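Local coordinates for protein aldose 1-epimerase (Caenorhabditis elegans, PDB 1LUR) that probably catalyses the interconversion of the alpha and beta anomers of aldose sugars such as galactose, at residues S80-D85 with P164-L169; N105-R110 with V126-Q131. One frame throughout, in Å; residues are numbered along the deposited sequence.

Interaction 1 of 2, residues S80-D85 with P164-L169; sequences STLHFD and PGLLAL
Phe84 holds its CG trans to the backbone N (chi1 -178°), which carries the ring across to the backbone of Pro164 and Gly165, while Leu82 has CG wedged between its backbone N and carbonyl carbon (chi1 64°) and points its methyls at Leu166. The two leucines meet tip to tip, with Leu82 CD2 3.5 Å from Leu166 CD1. Leu166 also serves the aromatic ring: its side chain and that of Phe84 slide past one another in opposite directions, and CD2 of Leu166 comes within 3.8 Å of Phe84 CD1. A branched leucine suits this place because each methyl finds a different apolar partner.

With no side chain at Gly165, the far end of the ring rests obliquely on main chain, Phe84 CZ 3.5 Å from Gly165 N and Phe84 CE2 3.5 Å from Pro164 O. At the ring's edge and in its plane lies Pro164 CB, 4.0 Å from Phe84 CE2. At the exposed end, Asp85 lays its carboxylate carbon over one face of the Phe84 ring, toward the periphery; its charge is met by a salt bridge to Arg322.

The touching parts of the two segments run roughly antiparallel (153° between their directions), but at 7.5 Å between the CA atoms of Phe84 and Gly165 they are joined through side chains. Strand 81-84 pairs with 87-90, and strand 165-166 with 320-321. Tyr89 and Ser320, one from each pair, touch Phe84, and Pro311 of a loop touches Leu166. The arrangement is that of a two-stranded beta hairpin, tightly turned just after Phe84, packing its apolar side on a second small antiparallel pair at the periphery of the large antiparallel beta-sandwich of the galactose mutarotase family.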
loop_
_atom_site.group_PDB
_atom_site.type_symbol
_atom_site.label_atom_id
_atom_site.label_comp_id
_atom_site.label_asym_id
_atom_site.label_seq_id
_atom_site.Cartn_x
_atom_site.Cartn_y
_atom_site.Cartn_z
ATOM N N SER A 80 2.133 -20.019 5.167
ATOM C CA SER A 80 1.833 -20.363 3.785
ATOM C C SER A 80 0.717 -21.381 3.604
ATOM O O SER A 80 0.721 -22.133 2.628
ATOM C CB SER A 80 3.098 -20.895 3.105
ATOM O OG SER A 80 4.162 -19.964 3.199
ATOM N N THR A 81 -0.231 -21.411 4.536
ATOM C CA THR A 81 -1.340 -22.348 4.444
ATOM C C THR A 81 -2.633 -21.693 4.913
ATOM O O THR A 81 -2.619 -20.870 5.826
ATOM C CB THR A 81 -1.108 -23.587 5.318
ATOM O OG1 THR A 81 0.234 -24.060 5.128
ATOM C CG2 THR A 81 -2.097 -24.688 4.939
ATOM N N LEU A 82 -3.744 -22.058 4.286
ATOM C CA LEU A 82 -5.046 -21.513 4.642
ATOM C C LEU A 82 -6.121 -22.498 4.238
ATOM O O LEU A 82 -5.865 -23.444 3.492
ATOM C CB LEU A 82 -5.289 -20.165 3.941
ATOM C CG LEU A 82 -5.382 -20.133 2.411
ATOM C CD1 LEU A 82 -6.781 -20.560 1.948
ATOM C CD2 LEU A 82 -5.079 -18.723 1.923
ATOM N N HIS A 83 -7.325 -22.280 4.746
ATOM C CA HIS A 83 -8.444 -23.139 4.432
ATOM C C HIS A 83 -9.482 -22.268 3.748
ATOM O O HIS A 83 -9.847 -21.213 4.263
ATOM C CB HIS A 83 -9.018 -23.761 5.707
ATOM C CG HIS A 83 -8.028 -24.592 6.464
ATOM N ND1 HIS A 83 -7.112 -24.046 7.339
ATOM C CD2 HIS A 83 -7.780 -25.923 6.444
ATOM C CE1 HIS A 83 -6.344 -25.006 7.826
ATOM N NE2 HIS A 83 -6.727 -26.155 7.298
ATOM N N PHE A 84 -9.935 -22.692 2.574
ATOM C CA PHE A 84 -10.931 -21.932 1.840
ATOM C C PHE A 84 -12.044 -22.855 1.372
ATOM O O PHE A 84 -11.798 -23.798 0.624
ATOM C CB PHE A 84 -10.298 -21.245 0.626
ATOM C CG PHE A 84 -11.262 -20.412 -0.160
ATOM C CD1 PHE A 84 -11.695 -19.182 0.326
ATOM C CD2 PHE A 84 -11.787 -20.879 -1.359
ATOM C CE1 PHE A 84 -12.640 -18.432 -0.371
ATOM C CE2 PHE A 84 -12.732 -20.137 -2.062
ATOM C CZ PHE A 84 -13.159 -18.913 -1.567
ATOM N N ASP A 85 -13.265 -22.580 1.818
ATOM C CA ASP A 85 -14.412 -23.391 1.437
ATOM C C ASP A 85 -14.206 -24.888 1.728
ATOM O O ASP A 85 -14.537 -25.745 0.907
ATOM C CB ASP A 85 -14.726 -23.162 -0.050
ATOM C CG ASP A 85 -15.395 -21.804 -0.313
ATOM O OD1 ASP A 85 -15.596 -21.033 0.654
ATOM O OD2 ASP A 85 -15.719 -21.515 -1.487
ATOM N N PRO A 164 -14.520 -18.838 -7.163
ATOM C CA PRO A 164 -14.399 -18.326 -5.792
ATOM C C PRO A 164 -12.968 -18.352 -5.272
ATOM O O PRO A 164 -12.250 -19.327 -5.466
ATOM C CB PRO A 164 -15.288 -19.267 -4.981
ATOM C CG PRO A 164 -16.239 -19.823 -5.977
ATOM C CD PRO A 164 -15.393 -20.022 -7.197
ATOM N N GLY A 165 -12.567 -17.288 -4.587
ATOM C CA GLY A 165 -11.220 -17.233 -4.055
ATOM C C GLY A 165 -11.069 -16.107 -3.051
ATOM O O GLY A 165 -12.054 -15.619 -2.502
ATOM N N LEU A 166 -9.832 -15.695 -2.820
ATOM C CA LEU A 166 -9.551 -14.621 -1.878
ATOM C C LEU A 166 -8.891 -13.452 -2.604
ATOM O O LEU A 166 -8.125 -13.654 -3.540
ATOM C CB LEU A 166 -8.612 -15.133 -0.772
ATOM C CG LEU A 166 -9.068 -16.313 0.098
ATOM C CD1 LEU A 166 -7.881 -16.922 0.822
ATOM C CD2 LEU A 166 -10.122 -15.839 1.099
ATOM N N LEU A 167 -9.214 -12.229 -2.193
ATOM C CA LEU A 167 -8.623 -11.046 -2.808
ATOM C C LEU A 167 -8.600 -9.910 -1.790
ATOM O O LEU A 167 -9.643 -9.451 -1.300
ATOM C CB LEU A 167 -9.378 -10.603 -4.070
ATOM C CG LEU A 167 -8.582 -9.595 -4.923
ATOM C CD1 LEU A 167 -7.476 -10.318 -5.677
ATOM C CD2 LEU A 167 -9.497 -8.888 -5.909
ATOM N N ALA A 168 -7.396 -9.471 -1.457
ATOM C CA ALA A 168 -7.212 -8.388 -0.498
ATOM C C ALA A 168 -5.999 -7.632 -1.000
ATOM O O ALA A 168 -4.859 -8.060 -0.805
ATOM C CB ALA A 168 -6.974 -8.958 0.891
ATOM N N LEU A 169 -6.249 -6.509 -1.665
ATOM C CA LEU A 169 -5.167 -5.706 -2.211
ATOM C C LEU A 169 -4.765 -4.505 -1.373
ATOM O O LEU A 169 -5.368 -4.204 -0.343
ATOM C CB LEU A 169 -5.578 -5.184 -3.591
ATOM C CG LEU A 169 -6.335 -6.132 -4.525
ATOM C CD1 LEU A 169 -6.859 -5.350 -5.729
ATOM C CD2 LEU A 169 -5.412 -7.260 -4.970
#

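Interaction 2 of 2, residues N105-R110 with V126-Q131; sequences NGLGYR and VRANEQ
Leu107, the first residue to touch the strand, sets CD2 against both Ala128 CB, at 3.9 Å, and Val126 CG1, at 4.0 Å. It sits on a short 3-10 turn, in which Tyr109 N bonds to Gly106 O and Arg110 N to Leu107 O; the turn brings Arg110 round to the same strand. That strand, 121-129, is the second in the large nine-stranded antiparallel sheet of this aldose 1-epimerase, so the loop packs near the sheet's margin. Where it ends, the Asn129 side chain caps helix 130-133 and the Asp132 carboxylate returns a bond to Asn129 N, the reciprocal pair of a capping box.

Arg110 bends at CG-CD (chi3 57°), turning its guanidinium flat against Val126, whose CG2 lies over the centre of one face, 4.0 Å above the plane. Ala128 CB adjoins the edge, 3.4 Å from NH1 of Arg110. NH1 also gives a weak, strongly bent hydrogen bond (127°) to Arg127 O at 2.7 Å, and it forms a long, weak ion pair with the Asp132 carboxylate. Replacing Arg110 by a leucine would probably leave the Arg127 carbonyl without the NH1 donor and Val126 CG2 without its flat cover.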
loop_
_atom_site.group_PDB
_atom_site.type_symbol
_atom_site.label_atom_id
_atom_site.label_comp_id
_atom_site.label_asym_id
_atom_site.label_seq_id
_atom_site.Cartn_x
_atom_site.Cartn_y
_atom_site.Cartn_z
ATOM N N ASN A 105 5.057 -14.636 -7.845
ATOM C CA ASN A 105 4.311 -14.287 -9.046
ATOM C C ASN A 105 3.018 -13.551 -8.670
ATOM O O ASN A 105 2.000 -13.676 -9.347
ATOM C CB ASN A 105 3.993 -15.526 -9.891
ATOM C CG ASN A 105 3.654 -15.170 -11.335
ATOM O OD1 ASN A 105 4.324 -14.340 -11.945
ATOM N ND2 ASN A 105 2.623 -15.803 -11.887
ATOM N N GLY A 106 3.076 -12.792 -7.576
ATOM C CA GLY A 106 1.917 -12.037 -7.129
ATOM C C GLY A 106 1.678 -10.895 -8.109
ATOM O O GLY A 106 2.499 -10.659 -9.005
ATOM N N LEU A 107 0.569 -10.180 -7.943
ATOM C CA LEU A 107 0.233 -9.069 -8.828
ATOM C C LEU A 107 1.317 -7.999 -8.920
ATOM O O LEU A 107 1.510 -7.397 -9.972
ATOM C CB LEU A 107 -1.091 -8.425 -8.387
ATOM C CG LEU A 107 -2.294 -9.367 -8.245
ATOM C CD1 LEU A 107 -3.542 -8.548 -7.930
ATOM C CD2 LEU A 107 -2.503 -10.171 -9.534
ATOM N N GLY A 108 2.027 -7.765 -7.822
ATOM C CA GLY A 108 3.075 -6.761 -7.832
ATOM C C GLY A 108 4.241 -7.120 -8.741
ATOM O O GLY A 108 5.018 -6.244 -9.131
ATOM N N TYR A 109 4.361 -8.400 -9.087
ATOM C CA TYR A 109 5.451 -8.853 -9.954
ATOM C C TYR A 109 5.009 -9.194 -11.362
ATOM O O TYR A 109 5.732 -9.870 -12.092
ATOM C CB TYR A 109 6.145 -10.077 -9.348
ATOM C CG TYR A 109 6.879 -9.777 -8.071
ATOM C CD1 TYR A 109 7.979 -8.922 -8.067
ATOM C CD2 TYR A 109 6.454 -10.311 -6.858
ATOM C CE1 TYR A 109 8.634 -8.603 -6.883
ATOM C CE2 TYR A 109 7.102 -9.997 -5.670
ATOM C CZ TYR A 109 8.191 -9.139 -5.691
ATOM O OH TYR A 109 8.826 -8.802 -4.517
ATOM N N ARG A 110 3.830 -8.728 -11.755
ATOM C CA ARG A 110 3.348 -9.023 -13.095
ATOM C C ARG A 110 3.093 -7.777 -13.932
ATOM O O ARG A 110 2.885 -6.691 -13.402
ATOM C CB ARG A 110 2.090 -9.880 -13.002
ATOM C CG ARG A 110 2.352 -11.206 -12.292
ATOM C CD ARG A 110 1.112 -12.043 -12.243
ATOM N NE ARG A 110 0.604 -12.283 -13.586
ATOM C CZ ARG A 110 -0.592 -12.793 -13.848
ATOM N NH1 ARG A 110 -1.405 -13.121 -12.851
ATOM N NH2 ARG A 110 -0.977 -12.966 -15.106
ATOM N N VAL A 126 -5.418 -6.948 -15.033
ATOM C CA VAL A 126 -4.633 -8.175 -15.033
ATOM C C VAL A 126 -5.480 -9.323 -14.503
ATOM O O VAL A 126 -6.415 -9.113 -13.727
ATOM C CB VAL A 126 -3.369 -8.033 -14.153
ATOM C CG1 VAL A 126 -3.749 -8.009 -12.677
ATOM C CG2 VAL A 126 -2.401 -9.173 -14.447
ATOM N N ARG A 127 -5.162 -10.536 -14.936
ATOM C CA ARG A 127 -5.895 -11.710 -14.498
ATOM C C ARG A 127 -4.953 -12.614 -13.729
ATOM O O ARG A 127 -3.758 -12.664 -14.013
ATOM C CB ARG A 127 -6.455 -12.479 -15.698
ATOM C CG ARG A 127 -7.536 -11.757 -16.462
ATOM C CD ARG A 127 -7.881 -12.525 -17.736
ATOM N NE ARG A 127 -9.018 -11.942 -18.435
ATOM C CZ ARG A 127 -10.277 -12.047 -18.029
ATOM N NH1 ARG A 127 -10.572 -12.724 -16.923
ATOM N NH2 ARG A 127 -11.242 -11.462 -18.727
ATOM N N ALA A 128 -5.502 -13.334 -12.760
ATOM C CA ALA A 128 -4.707 -14.242 -11.948
ATOM C C ALA A 128 -5.573 -15.400 -11.457
ATOM O O ALA A 128 -6.720 -15.202 -11.064
ATOM C CB ALA A 128 -4.112 -13.488 -10.757
ATOM N N ASN A 129 -5.018 -16.608 -11.501
ATOM C CA ASN A 129 -5.720 -17.802 -11.057
ATOM C C ASN A 129 -4.768 -18.660 -10.234
ATOM O O ASN A 129 -3.584 -18.344 -10.116
ATOM C CB ASN A 129 -6.253 -18.615 -12.247
ATOM C CG ASN A 129 -5.162 -19.036 -13.210
ATOM O OD1 ASN A 129 -4.003 -19.188 -12.830
ATOM N ND2 ASN A 129 -5.538 -19.242 -14.475
ATOM N N GLU A 130 -5.278 -19.755 -9.679
ATOM C CA GLU A 130 -4.442 -20.632 -8.868
ATOM C C GLU A 130 -3.129 -21.038 -9.552
ATOM O O GLU A 130 -2.096 -21.121 -8.890
ATOM C CB GLU A 130 -5.236 -21.878 -8.441
ATOM C CG GLU A 130 -4.521 -22.753 -7.401
ATOM C CD GLU A 130 -5.347 -23.960 -6.967
ATOM O OE1 GLU A 130 -6.455 -24.139 -7.513
ATOM O OE2 GLU A 130 -4.889 -24.730 -6.082
ATOM N N GLN A 131 -3.150 -21.279 -10.865
ATOM C CA GLN A 131 -1.914 -21.671 -11.551
ATOM C C GLN A 131 -0.855 -20.583 -11.520
ATOM O O GLN A 131 0.338 -20.876 -11.532
ATOM C CB GLN A 131 -2.163 -22.051 -13.015
ATOM C CG GLN A 131 -2.673 -23.459 -13.233
ATOM C CD GLN A 131 -4.175 -23.506 -13.385
ATOM O OE1 GLN A 131 -4.746 -22.805 -14.230
ATOM N NE2 GLN A 131 -4.830 -24.338 -12.580
#

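The four segments come along the chain in the order 80-85, 105-110, 126-131 and 164-169, so both halves of interaction 2 fall between those of interaction 1. The centres of the two contacts are about 14 Å apart, on the same side of the chain's centre. They differ in setting: interaction 1 joins two small strand pairs, whereas interaction 2 fixes a loop to a strand of the nine-stranded sheet. Direct packing connects them, Leu169 CD2 lying 3.7 Å from Leu107 CD1. Arg72 is a further bridge, touching Ala128 and sharing a backbone bond with Ala168, so segment 164-169, which receives the hairpin at its start, meets the loop of interaction 2 at its other end.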